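Local coordinates for protein citrinin polyketide synthase (Monascus purpureus, PDB 5MPT) that makes the keto-aldehyde precursor of the mycotoxin citrinin as a non-reducing polyketide synthase, this chain being the C-methyltransferase domain that methylates the growing chain, at residues K140-T145 with V323-G328; H55-F60 with G94-A99. One frame throughout, in Å; residues are numbered along the deposited sequence.

Contact 1. Residues K140-T145 with V323-G328; sequences KLTSLT and VDFIFG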
ATOM      1  N   LYS A 140      -0.269   2.892  16.053  1.00 22.45           N
ATOM      2  CA  LYS A 140      -0.363   4.294  16.424  1.00 23.33           C
ATOM      3  C   LYS A 140      -1.223   5.054  15.422  1.00 24.73           C
ATOM      4  O   LYS A 140      -2.047   5.894  15.821  1.00 27.30           O
ATOM      5  CB  LYS A 140       1.028   4.919  16.502  1.00 25.53           C
ATOM      6  CG  LYS A 140       1.961   4.340  17.545  1.00 28.59           C
ATOM      7  CD  LYS A 140       3.280   5.118  17.539  1.00 32.63           C
ATOM      8  CE  LYS A 140       4.300   4.568  18.511  1.00 41.72           C
ATOM      9  NZ  LYS A 140       5.674   5.066  18.153  1.00 49.70           N
ATOM     10  N   LEU A 141      -1.040   4.792  14.122  1.00 25.18           N
ATOM     11  CA  LEU A 141      -1.873   5.450  13.125  1.00 23.06           C
ATOM     12  C   LEU A 141      -3.334   5.069  13.307  1.00 23.46           C
ATOM     13  O   LEU A 141      -4.230   5.900  13.109  1.00 25.51           O
ATOM     14  CB  LEU A 141      -1.404   5.099  11.718  1.00 23.07           C
ATOM     15  CG  LEU A 141      -1.879   5.994  10.564  1.00 24.71           C
ATOM     16  CD1 LEU A 141      -1.394   7.415  10.745  1.00 26.24           C
ATOM     17  CD2 LEU A 141      -1.383   5.404   9.274  1.00 25.02           C
ATOM     18  N   THR A 142      -3.592   3.810  13.662  1.00 25.50           N
ATOM     19  CA  THR A 142      -4.963   3.360  13.874  1.00 25.32           C
ATOM     20  C   THR A 142      -5.655   4.190  14.962  1.00 24.59           C
ATOM     21  O   THR A 142      -6.815   4.625  14.807  1.00 24.47           O
ATOM     22  CB  THR A 142      -4.936   1.873  14.235  1.00 25.42           C
ATOM     23  OG1 THR A 142      -4.556   1.114  13.077  1.00 24.63           O
ATOM     24  CG2 THR A 142      -6.304   1.390  14.742  1.00 24.08           C
ATOM     25  N   SER A 143      -4.935   4.506  16.032  1.00 24.30           N
ATOM     26  CA  SER A 143      -5.567   5.311  17.068  1.00 26.31           C
ATOM     27  C   SER A 143      -5.581   6.804  16.746  1.00 25.92           C
ATOM     28  O   SER A 143      -6.491   7.520  17.206  1.00 25.63           O
ATOM     29  CB  SER A 143      -4.887   5.047  18.410  1.00 28.14           C
ATOM     30  OG  SER A 143      -5.374   3.832  18.939  1.00 29.85           O
ATOM     31  N   LEU A 144      -4.618   7.285  15.950  1.00 27.72           N
ATOM     32  CA  LEU A 144      -4.562   8.700  15.583  1.00 28.36           C
ATOM     33  C   LEU A 144      -5.836   9.130  14.866  1.00 26.56           C
ATOM     34  O   LEU A 144      -6.479  10.132  15.240  1.00 26.66           O
ATOM     35  CB  LEU A 144      -3.325   8.961  14.712  1.00 30.07           C
ATOM     36  CG  LEU A 144      -3.033  10.410  14.286  1.00 34.50           C
ATOM     37  CD1 LEU A 144      -1.605  10.546  13.759  1.00 34.42           C
ATOM     38  CD2 LEU A 144      -3.957  10.892  13.197  1.00 38.83           C
ATOM     39  N   THR A 145      -6.248   8.375  13.852  1.00 24.99           N
ATOM     40  CA  THR A 145      -7.534   8.686  13.232  1.00 26.48           C
ATOM     41  C   THR A 145      -8.672   8.053  14.011  1.00 25.56           C
ATOM     42  O   THR A 145      -9.740   8.653  14.144  1.00 24.74           O
ATOM     43  CB  THR A 145      -7.582   8.210  11.771  1.00 28.37           C
ATOM     44  OG1 THR A 145      -7.340   6.803  11.715  1.00 27.71           O
ATOM     45  CG2 THR A 145      -6.537   8.920  10.922  1.00 29.40           C
ATOM     46  N   VAL A 323      -5.986  -1.057   7.548  1.00 21.99           N
ATOM     47  CA  VAL A 323      -5.710  -0.257   6.356  1.00 21.64           C
ATOM     48  C   VAL A 323      -6.987   0.416   5.859  1.00 22.51           C
ATOM     49  O   VAL A 323      -7.026   1.634   5.621  1.00 22.75           O
ATOM     50  CB  VAL A 323      -5.076  -1.138   5.262  1.00 23.15           C
ATOM     51  CG1 VAL A 323      -4.846  -0.345   3.976  1.00 23.18           C
ATOM     52  CG2 VAL A 323      -3.771  -1.771   5.785  1.00 23.45           C
ATOM     53  N   ASP A 324      -8.044  -0.370   5.654  1.00 22.56           N
ATOM     54  CA  ASP A 324      -9.333   0.223   5.302  1.00 23.00           C
ATOM     55  C   ASP A 324      -9.786   1.246   6.333  1.00 21.02           C
ATOM     56  O   ASP A 324     -10.320   2.300   5.985  1.00 23.97           O
ATOM     57  CB  ASP A 324     -10.392  -0.861   5.154  1.00 26.43           C
ATOM     58  CG  ASP A 324     -10.329  -1.527   3.809  1.00 30.37           C
ATOM     59  OD1 ASP A 324     -10.267  -0.773   2.823  1.00 31.67           O
ATOM     60  OD2 ASP A 324     -10.350  -2.774   3.740  1.00 30.94           O
ATOM     61  N   PHE A 325      -9.624   0.937   7.611  1.00 21.69           N
ATOM     62  CA  PHE A 325     -10.164   1.791   8.667  1.00 22.75           C
ATOM     63  C   PHE A 325      -9.558   3.184   8.615  1.00 24.58           C
ATOM     64  O   PHE A 325     -10.246   4.184   8.858  1.00 26.07           O
ATOM     65  CB  PHE A 325      -9.886   1.145  10.014  1.00 21.53           C
ATOM     66  CG  PHE A 325     -10.377   1.935  11.194  1.00 23.49           C
ATOM     67  CD1 PHE A 325     -11.721   2.233  11.347  1.00 25.63           C
ATOM     68  CD2 PHE A 325      -9.494   2.389  12.166  1.00 24.09           C
ATOM     69  CE1 PHE A 325     -12.160   2.945  12.441  1.00 25.96           C
ATOM     70  CE2 PHE A 325      -9.940   3.097  13.269  1.00 24.60           C
ATOM     71  CZ  PHE A 325     -11.272   3.405  13.377  1.00 25.06           C
ATOM     72  N   ILE A 326      -8.270   3.269   8.296  1.00 24.94           N
ATOM     73  CA  ILE A 326      -7.566   4.545   8.235  1.00 25.54           C
ATOM     74  C   ILE A 326      -7.702   5.177   6.870  1.00 26.46           C
ATOM     75  O   ILE A 326      -8.120   6.325   6.745  1.00 25.73           O
ATOM     76  CB  ILE A 326      -6.077   4.370   8.541  1.00 22.76           C
ATOM     77  CG1 ILE A 326      -5.914   3.780   9.937  1.00 23.38           C
ATOM     78  CG2 ILE A 326      -5.332   5.703   8.382  1.00 23.29           C
ATOM     79  CD1 ILE A 326      -4.520   3.309  10.265  1.00 25.11           C
ATOM     80  N   PHE A 327      -7.235   4.469   5.848  1.00 27.25           N
ATOM     81  CA  PHE A 327      -7.186   5.065   4.527  1.00 24.77           C
ATOM     82  C   PHE A 327      -8.560   5.247   3.933  1.00 25.01           C
ATOM     83  O   PHE A 327      -8.742   6.131   3.083  1.00 24.57           O
ATOM     84  CB  PHE A 327      -6.300   4.216   3.619  1.00 23.08           C
ATOM     85  CG  PHE A 327      -4.842   4.329   3.948  1.00 26.71           C
ATOM     86  CD1 PHE A 327      -4.254   3.498   4.876  1.00 26.35           C
ATOM     87  CD2 PHE A 327      -4.048   5.257   3.288  1.00 31.05           C
ATOM     88  CE1 PHE A 327      -2.904   3.613   5.192  1.00 28.87           C
ATOM     89  CE2 PHE A 327      -2.687   5.357   3.576  1.00 32.86           C
ATOM     90  CZ  PHE A 327      -2.121   4.546   4.521  1.00 31.25           C
ATOM     91  N   GLY A 328      -9.551   4.491   4.405  1.00 26.14           N
ATOM     92  CA  GLY A 328     -10.879   4.672   3.891  1.00 26.14           C
ATOM     93  C   GLY A 328     -11.459   6.033   4.196  1.00 27.52           C
ATOM     94  O   GLY A 328     -12.442   6.423   3.559  1.00 29.30           O
TER
HETATM   95  O   HOH W   1      -9.710   5.728  11.278  1.00 26.70           O
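Thr145 OG1 and Phe325 O are joined by water 1, which lies 2.6 Å from Thr145 OG1 and donates to Phe325 O at 2.9 Å. This bridge belongs to a buried helix-helix crossing. Helix 136-146 meets helix 321-327, which follows strand 309-316 of the Rossmann-like, class I methyltransferase sheet. The axes of the two short segments come within 9.4 Å and make an angle of 44°. Ile326 is the main apolar link. Its CD1 reaches the backbone of helix 136-146 and lies 3.6 Å from both Thr142 N and Thr142 OG1. Leu141 CG packs on the same methyl at 3.8 Å, the two side chains meeting at a slant. Thr145 lies roughly perpendicular to Ile326. Thr145 OG1 stands between its backbone N and carbonyl carbon (chi1 58°), which brings it against Ile326 CG1 and within range of the water. Thr142 OG1 hydrogen-bonds back to Glu138 O, one turn earlier, so this polar atom is satisfied beside the Ile326 methyl. Leu141 is about 7 Å, side chain to side chain, from the active-site Tyr177, whose helix 167-178 touches both Leu141 and Phe327. The Phe325 ring stacks on Phe149. Water 1 lies 3.3 Å above one face of the Phe325 ring, displaced from the ring centre, while Thr142 O lies at the ring edge, near its plane, 3.8 Å from Phe325 CE2.

Contact 2. Residues H55-F60 with G94-A99; sequences HIVNAF and GLLEEA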
ATOM      1  N   HIS A  55     -12.643   1.366  18.485  1.00 23.67           N
ATOM      2  CA  HIS A  55     -12.735   2.767  18.093  1.00 23.39           C
ATOM      3  C   HIS A  55     -14.058   3.065  17.402  1.00 23.62           C
ATOM      4  O   HIS A  55     -14.653   4.127  17.604  1.00 22.51           O
ATOM      5  CB  HIS A  55     -11.598   3.127  17.156  1.00 24.40           C
ATOM      6  CG  HIS A  55     -10.296   3.413  17.819  1.00 23.99           C
ATOM      7  ND1 HIS A  55     -10.129   4.392  18.766  1.00 24.98           N
ATOM      8  CD2 HIS A  55      -9.072   2.868  17.625  1.00 24.07           C
ATOM      9  CE1 HIS A  55      -8.863   4.448  19.129  1.00 25.74           C
ATOM     10  NE2 HIS A  55      -8.196   3.532  18.444  1.00 26.09           N
ATOM     11  N   ILE A  56     -14.546   2.124  16.603  1.00 24.93           N
ATOM     12  CA  ILE A  56     -15.817   2.317  15.913  1.00 25.42           C
ATOM     13  C   ILE A  56     -16.957   2.366  16.916  1.00 23.09           C
ATOM     14  O   ILE A  56     -17.825   3.247  16.860  1.00 22.90           O
ATOM     15  CB  ILE A  56     -16.025   1.195  14.878  1.00 25.00           C
ATOM     16  CG1 ILE A  56     -15.046   1.345  13.735  1.00 24.29           C
ATOM     17  CG2 ILE A  56     -17.459   1.221  14.359  1.00 25.02           C
ATOM     18  CD1 ILE A  56     -14.830   0.086  12.975  1.00 23.58           C
ATOM     19  N   VAL A  57     -16.949   1.439  17.881  1.00 22.53           N
ATOM     20  CA  VAL A  57     -17.989   1.409  18.890  1.00 22.55           C
ATOM     21  C   VAL A  57     -18.021   2.733  19.652  1.00 23.99           C
ATOM     22  O   VAL A  57     -19.086   3.327  19.863  1.00 23.07           O
ATOM     23  CB  VAL A  57     -17.781   0.224  19.846  1.00 25.63           C
ATOM     24  CG1 VAL A  57     -18.692   0.386  21.051  1.00 29.37           C
ATOM     25  CG2 VAL A  57     -18.087  -1.085  19.161  1.00 24.99           C
ATOM     26  N   ASN A  58     -16.839   3.234  20.027  1.00 24.20           N
ATOM     27  CA  ASN A  58     -16.759   4.519  20.706  1.00 24.78           C
ATOM     28  C   ASN A  58     -17.329   5.649  19.858  1.00 25.15           C
ATOM     29  O   ASN A  58     -18.020   6.525  20.383  1.00 28.33           O
ATOM     30  CB  ASN A  58     -15.312   4.816  21.084  1.00 23.78           C
ATOM     31  CG  ASN A  58     -14.835   4.001  22.242  1.00 25.94           C
ATOM     32  OD1 ASN A  58     -15.636   3.413  22.988  1.00 27.09           O
ATOM     33  ND2 ASN A  58     -13.515   3.964  22.430  1.00 26.46           N
ATOM     34  N   ALA A  59     -17.018   5.673  18.557  1.00 24.80           N
ATOM     35  CA  ALA A  59     -17.539   6.718  17.683  1.00 24.11           C
ATOM     36  C   ALA A  59     -19.060   6.635  17.572  1.00 25.10           C
ATOM     37  O   ALA A  59     -19.764   7.654  17.561  1.00 25.35           O
ATOM     38  CB  ALA A  59     -16.862   6.601  16.308  1.00 22.63           C
ATOM     39  N   PHE A  60     -19.578   5.418  17.462  1.00 25.08           N
ATOM     40  CA  PHE A  60     -21.010   5.212  17.350  1.00 24.54           C
ATOM     41  C   PHE A  60     -21.741   5.731  18.588  1.00 24.05           C
ATOM     42  O   PHE A  60     -22.767   6.431  18.487  1.00 23.23           O
ATOM     43  CB  PHE A  60     -21.248   3.721  17.140  1.00 26.61           C
ATOM     44  CG  PHE A  60     -21.227   3.311  15.713  1.00 25.59           C
ATOM     45  CD1 PHE A  60     -20.341   3.896  14.810  1.00 23.62           C
ATOM     46  CD2 PHE A  60     -22.103   2.349  15.251  1.00 27.32           C
ATOM     47  CE1 PHE A  60     -20.350   3.540  13.487  1.00 23.60           C
ATOM     48  CE2 PHE A  60     -22.093   1.981  13.911  1.00 25.06           C
ATOM     49  CZ  PHE A  60     -21.233   2.574  13.042  1.00 23.57           C
ATOM     50  N   GLY A  94     -19.804  -3.348   7.830  1.00 30.05           N
ATOM     51  CA  GLY A  94     -19.334  -4.695   7.561  1.00 31.32           C
ATOM     52  C   GLY A  94     -18.361  -5.187   8.609  1.00 31.79           C
ATOM     53  O   GLY A  94     -18.435  -6.341   9.044  1.00 32.33           O
ATOM     54  N   LEU A  95     -17.416  -4.338   9.013  1.00 29.93           N
ATOM     55  CA  LEU A  95     -16.467  -4.789  10.026  1.00 29.56           C
ATOM     56  C   LEU A  95     -17.185  -5.087  11.333  1.00 28.02           C
ATOM     57  O   LEU A  95     -16.884  -6.076  12.007  1.00 28.76           O
ATOM     58  CB  LEU A  95     -15.364  -3.757  10.261  1.00 33.74           C
ATOM     59  CG  LEU A  95     -14.395  -3.394   9.144  1.00 45.48           C
ATOM     60  CD1 LEU A  95     -13.416  -2.372   9.710  1.00 47.17           C
ATOM     61  CD2 LEU A  95     -13.665  -4.616   8.554  1.00 55.33           C
ATOM     62  N   LEU A  96     -18.146  -4.242  11.710  1.00 28.53           N
ATOM     63  CA  LEU A  96     -18.873  -4.492  12.948  1.00 28.57           C
ATOM     64  C   LEU A  96     -19.638  -5.802  12.864  1.00 31.00           C
ATOM     65  O   LEU A  96     -19.760  -6.526  13.862  1.00 30.93           O
ATOM     66  CB  LEU A  96     -19.822  -3.335  13.246  1.00 26.65           C
ATOM     67  CG  LEU A  96     -19.183  -2.034  13.716  1.00 28.07           C
ATOM     68  CD1 LEU A  96     -20.286  -0.990  13.859  1.00 27.57           C
ATOM     69  CD2 LEU A  96     -18.475  -2.206  15.037  1.00 30.57           C
ATOM     70  N   GLU A  97     -20.176  -6.117  11.683  1.00 33.27           N
ATOM     71  CA  GLU A  97     -20.850  -7.397  11.511  1.00 36.90           C
ATOM     72  C   GLU A  97     -19.859  -8.550  11.607  1.00 35.18           C
ATOM     73  O   GLU A  97     -20.129  -9.554  12.282  1.00 34.13           O
ATOM     74  CB  GLU A  97     -21.602  -7.438  10.179  1.00 42.80           C
ATOM     75  CG  GLU A  97     -22.497  -8.672  10.033  1.00 49.24           C
ATOM     76  CD  GLU A  97     -23.387  -8.634   8.804  1.00 51.92           C
ATOM     77  OE1 GLU A  97     -22.859  -8.381   7.695  1.00 51.15           O
ATOM     78  OE2 GLU A  97     -24.615  -8.853   8.959  1.00 53.34           O
ATOM     79  N   GLU A  98     -18.694  -8.427  10.963  1.00 36.59           N
ATOM     80  CA  GLU A  98     -17.704  -9.495  11.064  1.00 38.65           C
ATOM     81  C   GLU A  98     -17.279  -9.725  12.507  1.00 36.03           C
ATOM     82  O   GLU A  98     -16.962 -10.859  12.881  1.00 36.28           O
ATOM     83  CB  GLU A  98     -16.481  -9.183  10.193  1.00 45.51           C
ATOM     84  CG  GLU A  98     -16.730  -9.316   8.695  1.00 59.33           C
ATOM     85  CD  GLU A  98     -15.562  -8.792   7.863  1.00 74.57           C
ATOM     86  OE1 GLU A  98     -15.769  -8.463   6.673  1.00 79.26           O
ATOM     87  OE2 GLU A  98     -14.439  -8.697   8.407  1.00 80.84           O
ATOM     88  N   ALA A  99     -17.250  -8.671  13.321  1.00 33.80           N
ATOM     89  CA  ALA A  99     -16.937  -8.774  14.736  1.00 35.34           C
ATOM     90  C   ALA A  99     -18.112  -9.303  15.538  1.00 35.30           C
ATOM     91  O   ALA A  99     -17.990  -9.461  16.758  1.00 34.14           O
ATOM     92  CB  ALA A  99     -16.519  -7.407  15.281  1.00 38.22           C
TER
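Leu96 overlaps Ile56 and Phe60 with its two methyl branches. Leu96 CD1 lies 3.6 Å from Ile56 CG2, and Leu96 CD2 touches that same methyl. Ile56 CG2 thus rests against the fork of the leucine. The two side chains lie alongside each other, pointing opposite ways. Leu96 CD1 also comes within 3.5 Å of Phe60 CE2. The two side chains point at each other from opposite helices, and the methyl meets the ring obliquely. Within its own helix, Ile56 CG2 lies 3.8 Å above one face of the Phe60 ring, nearer the ring's margin. The ring therefore touches both Leu96 CD1 and Ile56 CG2. In Ile56, CG2 is anti to the backbone N and CG1 is beside it (chi1 -69°). This splits the two branches: CG2 goes to Leu96, and CD1, carried by CG1, goes to Leu95 CD1 at 4.3 Å. Val57 CG2 adds a looser contact with Leu96 CD2, also at 4.3 Å. All five touching residues are buried and the contact is wholly apolar. The segment axes approach to 11.3 Å at 118°, and the two backbones meet through side chains alone. Both helices belong to the helix-turn-helix family region of the methyltransferase, away from its annotated sites. Phe60 also meets Tyr93, the ring planes at about 55°. Helix 40-62 carries Ile56 against Phe325 of helix 321-327 and Ala59 against helix 149-154, while helix 86-98 is tied through Glu97 to Ile104 N of strand 102-105.

How the contacts relate
Both segments of contact 2 precede those of contact 1 in the chain. Their centres are 13 Å apart. Contact 2 joins helices 40-62 and 86-98 within the N-terminal helical part. Contact 1 joins helix 136-146 to helix 321-327, which belongs to the predicted methyltransferase region. The two meet directly. Ser143 OG and His55 NE2, 2.9 Å apart, make a probable hydrogen bond, and Phe325 CE1 packs on Ile56 CG1 at 3.5 Å. Packing thus runs from the helix-turn-helix family region through contact 1 to Tyr177, which Phe327 touches; the side chain of Leu141 is about 10 Å from the bound S-adenosyl-L-homocysteine.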